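Enolase (alpha proteobacterium BAL199, PDB 3UGV) is probably a magnesium-dependent enzyme of the mandelate racemase-like branch of the enolase superfamily, whose members abstract a proton beside a substrate carboxylate. Local coordinates at residues P70-L75 and G376-E381; P88-M93 and M125-G130; L166-P171 and M197-P202; V297-M302 and I322-H327. One frame throughout, in Å; residues are numbered along the deposited sequence.

Interaction 1 (P70-L75 and G376-E381); sequences PGRAYL and GLDWDE
Arg72 lays its CD over one face of the Trp379 indole, 3.9 Å from the centroid of the five-membered ring, in a CH-pi contact. The arginine belongs to strand 71-75, an outer strand of the three-stranded antiparallel sheet of the N-terminal domain typical of the enolase superfamily. The tryptophan comes from the loop between strand 366-368 and helix 381-387, near the C-terminal end of the chain, which is folded back against the N-terminal sheet. The Arg72 chain bends at chi3 (-80°), which turns NE toward the loop backbone. NE then donates to Leu377 O at 2.9 Å, almost straight (177°) and in the guanidinium plane. NH2 makes a weak hydrogen bond and salt bridge with Asp378 OD2 at 3.2 Å, the guanidinium and carboxylate planes being 40° apart. An alanine here would remove the whole arm, and would probably leave Leu377 O without this donor, Asp378 without this charged mate and the Trp379 face less well covered. Asp62 of strand 52-65 accepts from Trp379 NE1. Farther along the strand, the edge of the Tyr74 ring meets Leu377, with Tyr74 CD2 to Leu377 CD1 at 3.9 Å. Tyr74 OH is hydrogen-bonded to Glu331 of helix 330-337. A water joins the two backbones: it donates to Arg72 O at 3.1 Å and accepts from Leu377 N at 3.0 Å.

Interaction 2 (P88-M93 and M125-G130); sequences PALHDM and MIAASG
Segments 88-93 of helix 83-97 and 125-130 of helix 123-142 come closest at Leu90 CA and Ala127 CA, 5.8 Å apart; the axes of these short segments approach to 9.5 Å with a signed crossing angle of -57°. The contact has no hydrogen bond. It is apolar packing around one small residue, Ala127, whose CB points at the other helix. Three side chains gather on it. Ala89 meets it methyl to methyl, Ala89 CB to Ala127 CB at 4.1 Å. Leu90 brings its CD2 methyl to 3.3 Å from Ala127 O and 4.1 Å from Ala127 CB. Met93 reaches in with its thioether end: CE lies 3.7 Å from Ala127 CB and also touches Ala128, 4.3 Å from its CB. Beyond CG the methionine chain is fully extended (chi2 164°, chi3 -179°), which carries the methyl across to the second helix. An alanine in place of Met93 would probably open a gap beside Ala127 and Ala128, since SD and CE are what fill it. The pair is part of the helical side of the N-terminal domain. Helix 104-114 adds Thr111, which touches both Met93 and Ala128. Tyr85 of the second subunit packs on Ala89. On the sheet side, Leu90 rests on Leu33 and Ala35 of strand 30-47 and on Ile59 and Ile61 of strand 52-65.

Interaction 3 (L166-P171 and M197-P202); sequences LWLKSP and MGRDDP
Arg199 grips the backbone carbonyl of Lys169 side-on, with two nitrogens on one oxygen. Arg199 NH2 donates to Lys169 O at 2.9 Å (159°). Arg199 NE donates to the same Lys169 O at 3.2 Å (140°). The oxygen lies in the guanidinium plane, and the two donors reach it from opposite faces of the carbonyl plane. This shared acceptor helps to fix the rotation of the guanidinium group. The third nitrogen, NH1, is salt-bridged to Asp205, so the cation is held by a carbonyl of the 166-171 loop and a carboxylate of helix 202-216. A water continues the network, 2.7 Å from Arg199 NH2 and 2.8 Å from Trp167 O. It lies at the edge of the guanidinium group, in its plane.

The packing is built on Leu168, the centre of an inverse gamma turn. The weak bond of that turn runs from Lys169 N to Trp167 O. CD2 of Leu168 sits over one face of the Arg199 guanidinium group, 3.8 Å from NH1. The other methyl, Leu168 CD1, lies 3.8 Å from Gly198 O. The Arg199 chain is extended from CG to NE, and this carries its head under the leucine.

Each loop leads into a helix that its own residue caps, Ser170 before helix 171-183 and Asp201 before helix 202-216. The Trp167 side chain is about 8 Å from a bound magnesium ion, and Met197 shares a backbone bond with the metal ligand Asp225. The two loops follow strands 157-162 and 192-196, consistent with the C-terminal, metal-binding end of an enolase-superfamily barrel.

Interaction 4 (V297-M302 and I322-H327); sequences VMPDFM and IPMSTH
Val297 is held between two side chains of the 322-327 segment: its CG1 lies 4.1 Å from Ile322 CG2, and its CG2 touches Met324 CG. The two segments lie in adjacent positions in the modified (beta/alpha) barrel, (beta/alpha)7-beta, of the enolase superfamily, joined through helix 306-320 and running 39° apart. Met324 has an extended chain and brings CE to 3.9 Å from Pro299 CG. Next to these, the Phe301 ring takes Thr326 CG2 at its edge, while its stacking partner is Trp310. Met298 bends at chi3 (-81°), which puts its CE 3.4 Å from His327 CD2. The Met298 side chain is about 4 Å from a bound magnesium ion, so the contact lies by the metal site. Val297 and Met324 form an isolated beta bridge: Ser325 N donates to Val297 O at 3.0 Å, and Val297 N gives Pro323 O a weak bond. The polar end is the pair of Asp300 and His327, consistent with the His-Asp pair of mandelate racemase relatives. Asp300 also caps the following helix, its OD1 accepting from Met302 N. Asp300 OD2 accepts from His327 ND1 at 2.6 Å through the anti lone pair, with the carboxylate and ring planes 47° apart.

How the interactions relate
Interactions 1, 2 and 4 are buried; the centre of interaction 4 is about 7 Å from the chain centre, while interaction 3 is only partly buried. Interaction 4 joins neighbouring barrel segments by apolar packing, backbone bonds and a His-Asp pair. Interaction 3, at the barrel mouth, depends on an arginine, a carbonyl and water. Interaction 2 lies wholly within the N-terminal domain and is purely apolar, while interaction 1 ties that domain's sheet to a late loop through charge and aromatic contact. Leu75 of interaction 1 packs on Leu90 and Gly130 of interaction 2 and on Met302 of interaction 4. A probable hydrogen bond, Ser129 OG to Met302 O, links interactions 2 and 4. Interaction 3 touches none of the others.

Interaction 1 (P70-L75 and G376-E381)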
loop_
_atom_site.group_PDB
_atom_site.type_symbol
_atom_site.label_atom_id
_atom_site.label_comp_id
_atom_site.label_asym_id
_atom_site.label_seq_id
_atom_site.Cartn_x
_atom_site.Cartn_y
_atom_site.Cartn_z
ATOM N N PRO F 70 -17.124 -6.430 -49.533
ATOM C CA PRO F 70 -17.365 -7.539 -48.605
ATOM C C PRO F 70 -16.529 -7.418 -47.329
ATOM O O PRO F 70 -15.588 -6.628 -47.269
ATOM C CB PRO F 70 -16.880 -8.748 -49.402
ATOM C CG PRO F 70 -15.708 -8.194 -50.184
ATOM C CD PRO F 70 -16.089 -6.758 -50.533
ATOM N N GLY F 71 -16.879 -8.209 -46.322
ATOM C CA GLY F 71 -16.090 -8.323 -45.112
ATOM C C GLY F 71 -16.161 -9.753 -44.610
ATOM O O GLY F 71 -17.244 -10.318 -44.464
ATOM N N ARG F 72 -15.005 -10.349 -44.350
ATOM C CA ARG F 72 -14.959 -11.747 -43.961
ATOM C C ARG F 72 -14.068 -11.987 -42.747
ATOM O O ARG F 72 -12.909 -11.606 -42.734
ATOM C CB ARG F 72 -14.482 -12.608 -45.137
ATOM C CG ARG F 72 -15.510 -12.763 -46.250
ATOM C CD ARG F 72 -15.082 -13.781 -47.313
ATOM N NE ARG F 72 -14.136 -13.210 -48.264
ATOM C CZ ARG F 72 -14.482 -12.381 -49.241
ATOM N NH1 ARG F 72 -15.753 -12.025 -49.389
ATOM N NH2 ARG F 72 -13.559 -11.900 -50.063
ATOM N N ALA F 73 -14.627 -12.627 -41.729
ATOM C CA ALA F 73 -13.837 -13.105 -40.603
ATOM C C ALA F 73 -14.527 -14.326 -40.004
ATOM O O ALA F 73 -15.606 -14.737 -40.453
ATOM C CB ALA F 73 -13.683 -12.018 -39.565
ATOM N N TYR F 74 -13.915 -14.922 -38.994
ATOM C CA TYR F 74 -14.519 -16.097 -38.385
ATOM C C TYR F 74 -14.340 -16.101 -36.875
ATOM O O TYR F 74 -13.463 -15.435 -36.337
ATOM C CB TYR F 74 -13.970 -17.391 -39.005
ATOM C CG TYR F 74 -12.491 -17.621 -38.776
ATOM C CD1 TYR F 74 -12.028 -18.236 -37.613
ATOM C CD2 TYR F 74 -11.561 -17.235 -39.722
ATOM C CE1 TYR F 74 -10.675 -18.453 -37.408
ATOM C CE2 TYR F 74 -10.206 -17.441 -39.526
ATOM C CZ TYR F 74 -9.765 -18.048 -38.372
ATOM O OH TYR F 74 -8.410 -18.256 -38.191
ATOM N N LEU F 75 -15.200 -16.851 -36.203
ATOM C CA LEU F 75 -15.117 -17.026 -34.768
ATOM C C LEU F 75 -14.764 -18.475 -34.491
ATOM O O LEU F 75 -15.146 -19.368 -35.253
ATOM C CB LEU F 75 -16.459 -16.682 -34.116
ATOM C CG LEU F 75 -16.787 -15.205 -33.920
ATOM C CD1 LEU F 75 -18.254 -15.043 -33.662
ATOM C CD2 LEU F 75 -16.000 -14.663 -32.754
ATOM N N GLY F 376 -7.446 -10.797 -46.161
ATOM C CA GLY F 376 -7.216 -11.680 -47.293
ATOM C C GLY F 376 -7.800 -13.074 -47.134
ATOM O O GLY F 376 -7.181 -14.059 -47.530
ATOM N N LEU F 377 -8.985 -13.170 -46.545
ATOM C CA LEU F 377 -9.632 -14.469 -46.384
ATOM C C LEU F 377 -10.587 -14.744 -47.535
ATOM O O LEU F 377 -11.386 -13.884 -47.910
ATOM C CB LEU F 377 -10.411 -14.550 -45.061
ATOM C CG LEU F 377 -9.685 -14.467 -43.719
ATOM C CD1 LEU F 377 -10.677 -14.745 -42.623
ATOM C CD2 LEU F 377 -8.533 -15.448 -43.641
ATOM N N ASP F 378 -10.510 -15.949 -48.087
ATOM C CA ASP F 378 -11.498 -16.403 -49.061
ATOM C C ASP F 378 -11.912 -17.832 -48.720
ATOM O O ASP F 378 -11.066 -18.730 -48.596
ATOM C CB ASP F 378 -10.945 -16.298 -50.484
ATOM C CG ASP F 378 -10.446 -14.900 -50.810
ATOM O OD1 ASP F 378 -9.214 -14.696 -50.841
ATOM O OD2 ASP F 378 -11.282 -13.999 -51.017
ATOM N N TRP F 379 -13.210 -18.039 -48.532
ATOM C CA TRP F 379 -13.679 -19.322 -48.038
ATOM C C TRP F 379 -13.499 -20.419 -49.086
ATOM O O TRP F 379 -13.656 -20.181 -50.283
ATOM C CB TRP F 379 -15.149 -19.256 -47.627
ATOM C CG TRP F 379 -15.530 -18.170 -46.661
ATOM C CD1 TRP F 379 -16.588 -17.320 -46.779
ATOM C CD2 TRP F 379 -14.887 -17.837 -45.420
ATOM N NE1 TRP F 379 -16.640 -16.471 -45.703
ATOM C CE2 TRP F 379 -15.611 -16.765 -44.851
ATOM C CE3 TRP F 379 -13.770 -18.330 -44.744
ATOM C CZ2 TRP F 379 -15.253 -16.176 -43.633
ATOM C CZ3 TRP F 379 -13.416 -17.743 -43.528
ATOM C CH2 TRP F 379 -14.156 -16.676 -42.992
ATOM N N ASP F 380 -13.162 -21.619 -48.627
ATOM C CA ASP F 380 -13.197 -22.799 -49.478
ATOM C C ASP F 380 -14.598 -23.403 -49.406
ATOM O O ASP F 380 -14.871 -24.272 -48.572
ATOM C CB ASP F 380 -12.145 -23.814 -49.035
ATOM C CG ASP F 380 -12.052 -25.003 -49.969
ATOM O OD1 ASP F 380 -13.111 -25.489 -50.419
ATOM O OD2 ASP F 380 -10.917 -25.446 -50.252
ATOM N N GLU F 381 -15.479 -22.924 -50.282
ATOM C CA GLU F 381 -16.906 -23.243 -50.216
ATOM C C GLU F 381 -17.258 -24.733 -50.343
ATOM O O GLU F 381 -18.315 -25.153 -49.879
ATOM C CB GLU F 381 -17.694 -22.399 -51.222
ATOM C CG GLU F 381 -17.719 -20.907 -50.882
ATOM C CD GLU F 381 -18.563 -20.593 -49.651
ATOM O OE1 GLU F 381 -19.245 -21.510 -49.132
ATOM O OE2 GLU F 381 -18.544 -19.423 -49.203
HETATM O O HOH W 1 -11.105 -11.489 -45.303
#

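Interaction 2 (P88-M93 and M125-G130)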
loop_
_atom_site.group_PDB
_atom_site.type_symbol
_atom_site.label_atom_id
_atom_site.label_comp_id
_atom_site.label_asym_id
_atom_site.label_seq_id
_atom_site.Cartn_x
_atom_site.Cartn_y
_atom_site.Cartn_z
ATOM N N PRO F 88 -27.899 -16.674 -33.679
ATOM C CA PRO F 88 -29.030 -15.752 -33.556
ATOM C C PRO F 88 -28.574 -14.391 -33.058
ATOM O O PRO F 88 -29.083 -13.381 -33.518
ATOM C CB PRO F 88 -29.924 -16.429 -32.513
ATOM C CG PRO F 88 -29.577 -17.873 -32.608
ATOM C CD PRO F 88 -28.104 -17.905 -32.899
ATOM N N ALA F 89 -27.625 -14.362 -32.133
ATOM C CA ALA F 89 -27.130 -13.088 -31.621
ATOM C C ALA F 89 -26.521 -12.245 -32.739
ATOM O O ALA F 89 -26.709 -11.029 -32.786
ATOM C CB ALA F 89 -26.117 -13.312 -30.517
ATOM N N LEU F 90 -25.789 -12.898 -33.632
ATOM C CA LEU F 90 -25.147 -12.214 -34.746
ATOM C C LEU F 90 -26.181 -11.663 -35.724
ATOM O O LEU F 90 -26.042 -10.544 -36.205
ATOM C CB LEU F 90 -24.170 -13.145 -35.466
ATOM C CG LEU F 90 -22.865 -13.401 -34.719
ATOM C CD1 LEU F 90 -22.055 -14.479 -35.410
ATOM C CD2 LEU F 90 -22.069 -12.117 -34.587
ATOM N N HIS F 91 -27.218 -12.444 -36.007
ATOM C CA HIS F 91 -28.261 -12.001 -36.927
ATOM C C HIS F 91 -29.098 -10.877 -36.320
ATOM O O HIS F 91 -29.609 -10.013 -37.036
ATOM C CB HIS F 91 -29.128 -13.178 -37.379
ATOM C CG HIS F 91 -28.421 -14.126 -38.302
ATOM N ND1 HIS F 91 -28.919 -15.374 -38.618
ATOM C CD2 HIS F 91 -27.257 -14.004 -38.985
ATOM C CE1 HIS F 91 -28.089 -15.979 -39.451
ATOM N NE2 HIS F 91 -27.073 -15.169 -39.691
ATOM N N ASP F 92 -29.214 -10.879 -34.996
ATOM C CA ASP F 92 -29.905 -9.809 -34.286
ATOM C C ASP F 92 -29.126 -8.503 -34.362
ATOM O O ASP F 92 -29.715 -7.424 -34.365
ATOM C CB ASP F 92 -30.128 -10.183 -32.820
ATOM C CG ASP F 92 -31.509 -10.751 -32.564
ATOM O OD1 ASP F 92 -32.434 -10.441 -33.349
ATOM O OD2 ASP F 92 -31.668 -11.497 -31.568
ATOM N N MET F 93 -27.799 -8.595 -34.393
ATOM C CA MET F 93 -26.975 -7.398 -34.533
ATOM C C MET F 93 -27.072 -6.906 -35.966
ATOM O O MET F 93 -27.091 -5.702 -36.226
ATOM C CB MET F 93 -25.519 -7.668 -34.146
ATOM C CG MET F 93 -25.268 -7.650 -32.650
ATOM S SD MET F 93 -23.687 -8.404 -32.173
ATOM C CE MET F 93 -23.750 -8.239 -30.386
ATOM N N MET F 125 -19.867 -10.186 -25.500
ATOM C CA MET F 125 -18.584 -9.758 -26.019
ATOM C C MET F 125 -18.222 -10.557 -27.281
ATOM O O MET F 125 -17.732 -9.999 -28.264
ATOM C CB MET F 125 -17.513 -9.937 -24.925
ATOM C CG MET F 125 -16.087 -9.539 -25.326
ATOM S SD MET F 125 -16.037 -7.867 -25.998
ATOM C CE MET F 125 -14.884 -7.103 -24.865
ATOM N N ILE F 126 -18.486 -11.861 -27.246
ATOM C CA ILE F 126 -18.130 -12.753 -28.345
ATOM C C ILE F 126 -18.869 -12.452 -29.658
ATOM O O ILE F 126 -18.272 -12.510 -30.740
ATOM C CB ILE F 126 -18.301 -14.227 -27.944
ATOM C CG1 ILE F 126 -17.348 -14.551 -26.790
ATOM C CG2 ILE F 126 -18.013 -15.135 -29.124
ATOM C CD1 ILE F 126 -17.334 -15.992 -26.387
ATOM N N ALA F 127 -20.154 -12.122 -29.572
ATOM C CA ALA F 127 -20.900 -11.787 -30.774
ATOM C C ALA F 127 -20.378 -10.474 -31.335
ATOM O O ALA F 127 -20.124 -10.363 -32.538
ATOM C CB ALA F 127 -22.367 -11.688 -30.488
ATOM N N ALA F 128 -20.196 -9.489 -30.459
ATOM C CA ALA F 128 -19.650 -8.194 -30.872
ATOM C C ALA F 128 -18.245 -8.293 -31.470
ATOM O O ALA F 128 -17.936 -7.572 -32.404
ATOM C CB ALA F 128 -19.658 -7.206 -29.715
ATOM N N SER F 129 -17.399 -9.168 -30.922
ATOM C CA SER F 129 -16.020 -9.312 -31.403
ATOM C C SER F 129 -15.985 -9.862 -32.827
ATOM O O SER F 129 -15.178 -9.437 -33.651
ATOM C CB SER F 129 -15.207 -10.214 -30.469
ATOM O OG SER F 129 -14.985 -9.603 -29.211
ATOM N N GLY F 130 -16.883 -10.799 -33.111
ATOM C CA GLY F 130 -17.007 -11.372 -34.442
ATOM C C GLY F 130 -17.428 -10.353 -35.484
ATOM O O GLY F 130 -16.939 -10.369 -36.622
#

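Interaction 3 (L166-P171 and M197-P202)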
loop_
_atom_site.group_PDB
_atom_site.type_symbol
_atom_site.label_atom_id
_atom_site.label_comp_id
_atom_site.label_asym_id
_atom_site.label_seq_id
_atom_site.Cartn_x
_atom_site.Cartn_y
_atom_site.Cartn_z
ATOM N N LEU F 166 0.869 -31.589 -28.972
ATOM C CA LEU F 166 1.535 -31.886 -27.705
ATOM C C LEU F 166 0.520 -31.905 -26.557
ATOM O O LEU F 166 0.734 -31.292 -25.495
ATOM C CB LEU F 166 2.673 -30.900 -27.426
ATOM C CG LEU F 166 3.665 -30.732 -28.588
ATOM C CD1 LEU F 166 4.852 -29.867 -28.185
ATOM C CD2 LEU F 166 4.146 -32.099 -29.067
ATOM N N TRP F 167 -0.585 -32.614 -26.790
ATOM C CA TRP F 167 -1.626 -32.795 -25.779
ATOM C C TRP F 167 -1.179 -33.864 -24.788
ATOM O O TRP F 167 -0.018 -34.260 -24.808
ATOM C CB TRP F 167 -2.971 -33.138 -26.431
ATOM C CG TRP F 167 -3.561 -31.955 -27.125
ATOM C CD1 TRP F 167 -3.627 -31.732 -28.472
ATOM C CD2 TRP F 167 -4.129 -30.804 -26.499
ATOM N NE1 TRP F 167 -4.212 -30.514 -28.718
ATOM C CE2 TRP F 167 -4.530 -29.928 -27.522
ATOM C CE3 TRP F 167 -4.346 -30.435 -25.167
ATOM C CZ2 TRP F 167 -5.145 -28.708 -27.254
ATOM C CZ3 TRP F 167 -4.943 -29.227 -24.905
ATOM C CH2 TRP F 167 -5.335 -28.375 -25.944
ATOM N N LEU F 168 -2.081 -34.318 -23.918
ATOM C CA LEU F 168 -1.674 -35.138 -22.764
ATOM C C LEU F 168 -1.484 -36.625 -23.060
ATOM O O LEU F 168 -1.985 -37.477 -22.331
ATOM C CB LEU F 168 -2.620 -34.928 -21.567
ATOM C CG LEU F 168 -2.693 -33.468 -21.068
ATOM C CD1 LEU F 168 -3.337 -33.334 -19.678
ATOM C CD2 LEU F 168 -1.309 -32.825 -21.066
ATOM N N LYS F 169 -0.741 -36.922 -24.125
ATOM C CA LYS F 169 -0.378 -38.292 -24.479
ATOM C C LYS F 169 0.915 -38.698 -23.775
ATOM O O LYS F 169 1.409 -37.979 -22.907
ATOM C CB LYS F 169 -0.238 -38.421 -25.994
ATOM C CG LYS F 169 -1.523 -38.041 -26.744
ATOM C CD LYS F 169 -1.381 -38.224 -28.242
ATOM C CE LYS F 169 -0.298 -37.313 -28.806
ATOM N NZ LYS F 169 -0.072 -37.549 -30.265
ATOM N N SER F 170 1.461 -39.852 -24.134
ATOM C CA SER F 170 2.660 -40.361 -23.467
ATOM C C SER F 170 3.884 -39.559 -23.892
ATOM O O SER F 170 3.897 -38.972 -24.981
ATOM C CB SER F 170 2.887 -41.825 -23.841
ATOM O OG SER F 170 3.290 -41.925 -25.202
ATOM N N PRO F 171 4.927 -39.551 -23.045
ATOM C CA PRO F 171 6.172 -38.849 -23.380
ATOM C C PRO F 171 6.684 -39.167 -24.786
ATOM O O PRO F 171 6.924 -38.241 -25.566
ATOM C CB PRO F 171 7.157 -39.365 -22.325
ATOM C CG PRO F 171 6.282 -39.666 -21.131
ATOM C CD PRO F 171 4.952 -40.119 -21.683
ATOM N N MET F 197 0.395 -29.488 -20.186
ATOM C CA MET F 197 0.699 -30.234 -18.969
ATOM C C MET F 197 -0.560 -30.405 -18.114
ATOM O O MET F 197 -1.586 -29.755 -18.342
ATOM C CB MET F 197 1.789 -29.534 -18.156
ATOM C CG MET F 197 3.201 -29.612 -18.782
ATOM S SD MET F 197 4.499 -29.304 -17.543
ATOM C CE MET F 197 5.989 -29.543 -18.504
ATOM N N GLY F 198 -0.474 -31.286 -17.131
ATOM C CA GLY F 198 -1.599 -31.557 -16.261
ATOM C C GLY F 198 -1.948 -33.033 -16.167
ATOM O O GLY F 198 -3.096 -33.384 -15.917
ATOM N N ARG F 199 -0.964 -33.904 -16.375
ATOM C CA ARG F 199 -1.191 -35.328 -16.187
ATOM C C ARG F 199 -1.503 -35.624 -14.721
ATOM O O ARG F 199 -1.272 -34.788 -13.856
ATOM C CB ARG F 199 0.023 -36.118 -16.661
ATOM C CG ARG F 199 0.102 -36.176 -18.174
ATOM C CD ARG F 199 1.499 -36.498 -18.653
ATOM N NE ARG F 199 1.600 -36.397 -20.108
ATOM C CZ ARG F 199 1.882 -35.277 -20.771
ATOM N NH1 ARG F 199 2.090 -34.141 -20.118
ATOM N NH2 ARG F 199 1.954 -35.291 -22.096
ATOM N N ASP F 200 -2.046 -36.803 -14.447
ATOM C CA ASP F 200 -2.289 -37.221 -13.068
ATOM C C ASP F 200 -1.003 -37.266 -12.264
ATOM O O ASP F 200 -0.970 -36.847 -11.110
ATOM C CB ASP F 200 -2.967 -38.589 -13.027
ATOM C CG ASP F 200 -4.413 -38.531 -13.476
ATOM O OD1 ASP F 200 -5.151 -37.658 -12.969
ATOM O OD2 ASP F 200 -4.807 -39.345 -14.341
ATOM N N ASP F 201 0.047 -37.801 -12.869
ATOM C CA ASP F 201 1.367 -37.848 -12.245
ATOM C C ASP F 201 2.240 -36.728 -12.820
ATOM O O ASP F 201 2.660 -36.793 -13.976
ATOM C CB ASP F 201 2.025 -39.205 -12.508
ATOM C CG ASP F 201 3.354 -39.381 -11.764
ATOM O OD1 ASP F 201 3.797 -38.457 -11.042
ATOM O OD2 ASP F 201 3.958 -40.468 -11.907
ATOM N N PRO F 202 2.511 -35.698 -12.011
ATOM C CA PRO F 202 3.375 -34.558 -12.356
ATOM C C PRO F 202 4.735 -34.998 -12.905
ATOM O O PRO F 202 5.311 -34.327 -13.763
ATOM C CB PRO F 202 3.607 -33.882 -11.012
ATOM C CG PRO F 202 2.506 -34.337 -10.155
ATOM C CD PRO F 202 2.126 -35.693 -10.593
HETATM O O HOH W 2 1.985 -32.944 -23.439
#

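Interaction 4 (V297-M302 and I322-H327)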
loop_
_atom_site.group_PDB
_atom_site.type_symbol
_atom_site.label_atom_id
_atom_site.label_comp_id
_atom_site.label_asym_id
_atom_site.label_seq_id
_atom_site.Cartn_x
_atom_site.Cartn_y
_atom_site.Cartn_z
ATOM N N VAL F 297 0.872 -11.291 -21.159
ATOM C CA VAL F 297 -0.554 -11.451 -21.482
ATOM C C VAL F 297 -0.756 -11.980 -22.914
ATOM O O VAL F 297 0.066 -11.737 -23.785
ATOM C CB VAL F 297 -1.319 -10.104 -21.311
ATOM C CG1 VAL F 297 -1.151 -9.573 -19.897
ATOM C CG2 VAL F 297 -0.804 -9.066 -22.295
ATOM N N MET F 298 -1.851 -12.686 -23.164
ATOM C CA MET F 298 -2.182 -13.100 -24.532
ATOM C C MET F 298 -3.689 -13.083 -24.780
ATOM O O MET F 298 -4.356 -14.105 -24.627
ATOM C CB MET F 298 -1.610 -14.498 -24.858
ATOM C CG MET F 298 -1.916 -15.548 -23.785
ATOM S SD MET F 298 -1.263 -17.205 -24.167
ATOM C CE MET F 298 -2.522 -17.808 -25.278
ATOM N N PRO F 299 -4.233 -11.923 -25.183
ATOM C CA PRO F 299 -5.684 -11.831 -25.404
ATOM C C PRO F 299 -6.170 -12.676 -26.584
ATOM O O PRO F 299 -5.463 -12.864 -27.575
ATOM C CB PRO F 299 -5.901 -10.343 -25.695
ATOM C CG PRO F 299 -4.726 -9.677 -25.096
ATOM C CD PRO F 299 -3.582 -10.616 -25.315
ATOM N N ASP F 300 -7.381 -13.193 -26.441
ATOM C CA ASP F 300 -8.075 -13.939 -27.469
ATOM C C ASP F 300 -9.037 -12.968 -28.157
ATOM O O ASP F 300 -9.719 -12.203 -27.472
ATOM C CB ASP F 300 -8.853 -15.070 -26.796
ATOM C CG ASP F 300 -9.753 -15.812 -27.755
ATOM O OD1 ASP F 300 -10.822 -15.268 -28.094
ATOM O OD2 ASP F 300 -9.398 -16.938 -28.166
ATOM N N PHE F 301 -9.108 -12.996 -29.490
ATOM C CA PHE F 301 -9.873 -11.980 -30.245
ATOM C C PHE F 301 -11.400 -12.002 -30.083
ATOM O O PHE F 301 -12.063 -10.967 -30.219
ATOM C CB PHE F 301 -9.471 -11.978 -31.727
ATOM C CG PHE F 301 -8.047 -11.563 -31.943
ATOM C CD1 PHE F 301 -7.706 -10.220 -32.008
ATOM C CD2 PHE F 301 -7.043 -12.511 -32.018
ATOM C CE1 PHE F 301 -6.394 -9.831 -32.172
ATOM C CE2 PHE F 301 -5.723 -12.129 -32.183
ATOM C CZ PHE F 301 -5.397 -10.790 -32.255
ATOM N N MET F 302 -11.971 -13.164 -29.799
ATOM C CA MET F 302 -13.404 -13.181 -29.554
ATOM C C MET F 302 -13.750 -12.638 -28.164
ATOM O O MET F 302 -14.883 -12.221 -27.931
ATOM C CB MET F 302 -14.003 -14.569 -29.767
ATOM C CG MET F 302 -13.919 -15.461 -28.569
ATOM S SD MET F 302 -14.804 -17.012 -28.816
ATOM C CE MET F 302 -14.223 -17.952 -27.402
ATOM N N ILE F 322 4.314 -4.614 -20.809
ATOM C CA ILE F 322 4.101 -6.058 -20.723
ATOM C C ILE F 322 4.134 -6.672 -22.112
ATOM O O ILE F 322 3.416 -6.219 -22.992
ATOM C CB ILE F 322 2.720 -6.397 -20.106
ATOM C CG1 ILE F 322 2.530 -5.691 -18.771
ATOM C CG2 ILE F 322 2.600 -7.884 -19.878
ATOM C CD1 ILE F 322 3.356 -6.281 -17.648
ATOM N N PRO F 323 4.962 -7.709 -22.322
ATOM C CA PRO F 323 4.967 -8.298 -23.670
ATOM C C PRO F 323 3.641 -8.989 -23.969
ATOM O O PRO F 323 3.080 -9.677 -23.124
ATOM C CB PRO F 323 6.116 -9.300 -23.618
ATOM C CG PRO F 323 6.977 -8.830 -22.480
ATOM C CD PRO F 323 6.040 -8.242 -21.479
ATOM N N MET F 324 3.141 -8.789 -25.180
ATOM C CA MET F 324 1.794 -9.194 -25.530
ATOM C C MET F 324 1.860 -10.190 -26.680
ATOM O O MET F 324 2.523 -9.936 -27.687
ATOM C CB MET F 324 1.002 -7.944 -25.918
ATOM C CG MET F 324 -0.440 -8.149 -26.295
ATOM S SD MET F 324 -1.244 -6.535 -26.265
ATOM C CE MET F 324 -2.818 -6.878 -27.033
ATOM N N SER F 325 1.196 -11.331 -26.511
ATOM C CA SER F 325 1.149 -12.380 -27.532
ATOM C C SER F 325 -0.300 -12.585 -27.931
ATOM O O SER F 325 -1.189 -11.961 -27.358
ATOM C CB SER F 325 1.745 -13.693 -26.998
ATOM O OG SER F 325 3.150 -13.590 -26.782
ATOM N N THR F 326 -0.552 -13.449 -28.907
ATOM C CA THR F 326 -1.920 -13.678 -29.360
ATOM C C THR F 326 -2.475 -15.008 -28.893
ATOM O O THR F 326 -1.755 -15.866 -28.406
ATOM C CB THR F 326 -2.048 -13.652 -30.898
ATOM O OG1 THR F 326 -1.235 -14.693 -31.465
ATOM C CG2 THR F 326 -1.626 -12.302 -31.456
ATOM N N HIS F 327 -3.778 -15.168 -29.053
ATOM C CA HIS F 327 -4.408 -16.452 -28.836
ATOM C C HIS F 327 -5.442 -16.713 -29.917
ATOM O O HIS F 327 -6.374 -15.928 -30.094
ATOM C CB HIS F 327 -5.083 -16.509 -27.484
ATOM C CG HIS F 327 -5.771 -17.807 -27.226
ATOM N ND1 HIS F 327 -7.143 -17.940 -27.243
ATOM C CD2 HIS F 327 -5.273 -19.038 -26.957
ATOM C CE1 HIS F 327 -7.462 -19.193 -26.977
ATOM N NE2 HIS F 327 -6.346 -19.883 -26.811
#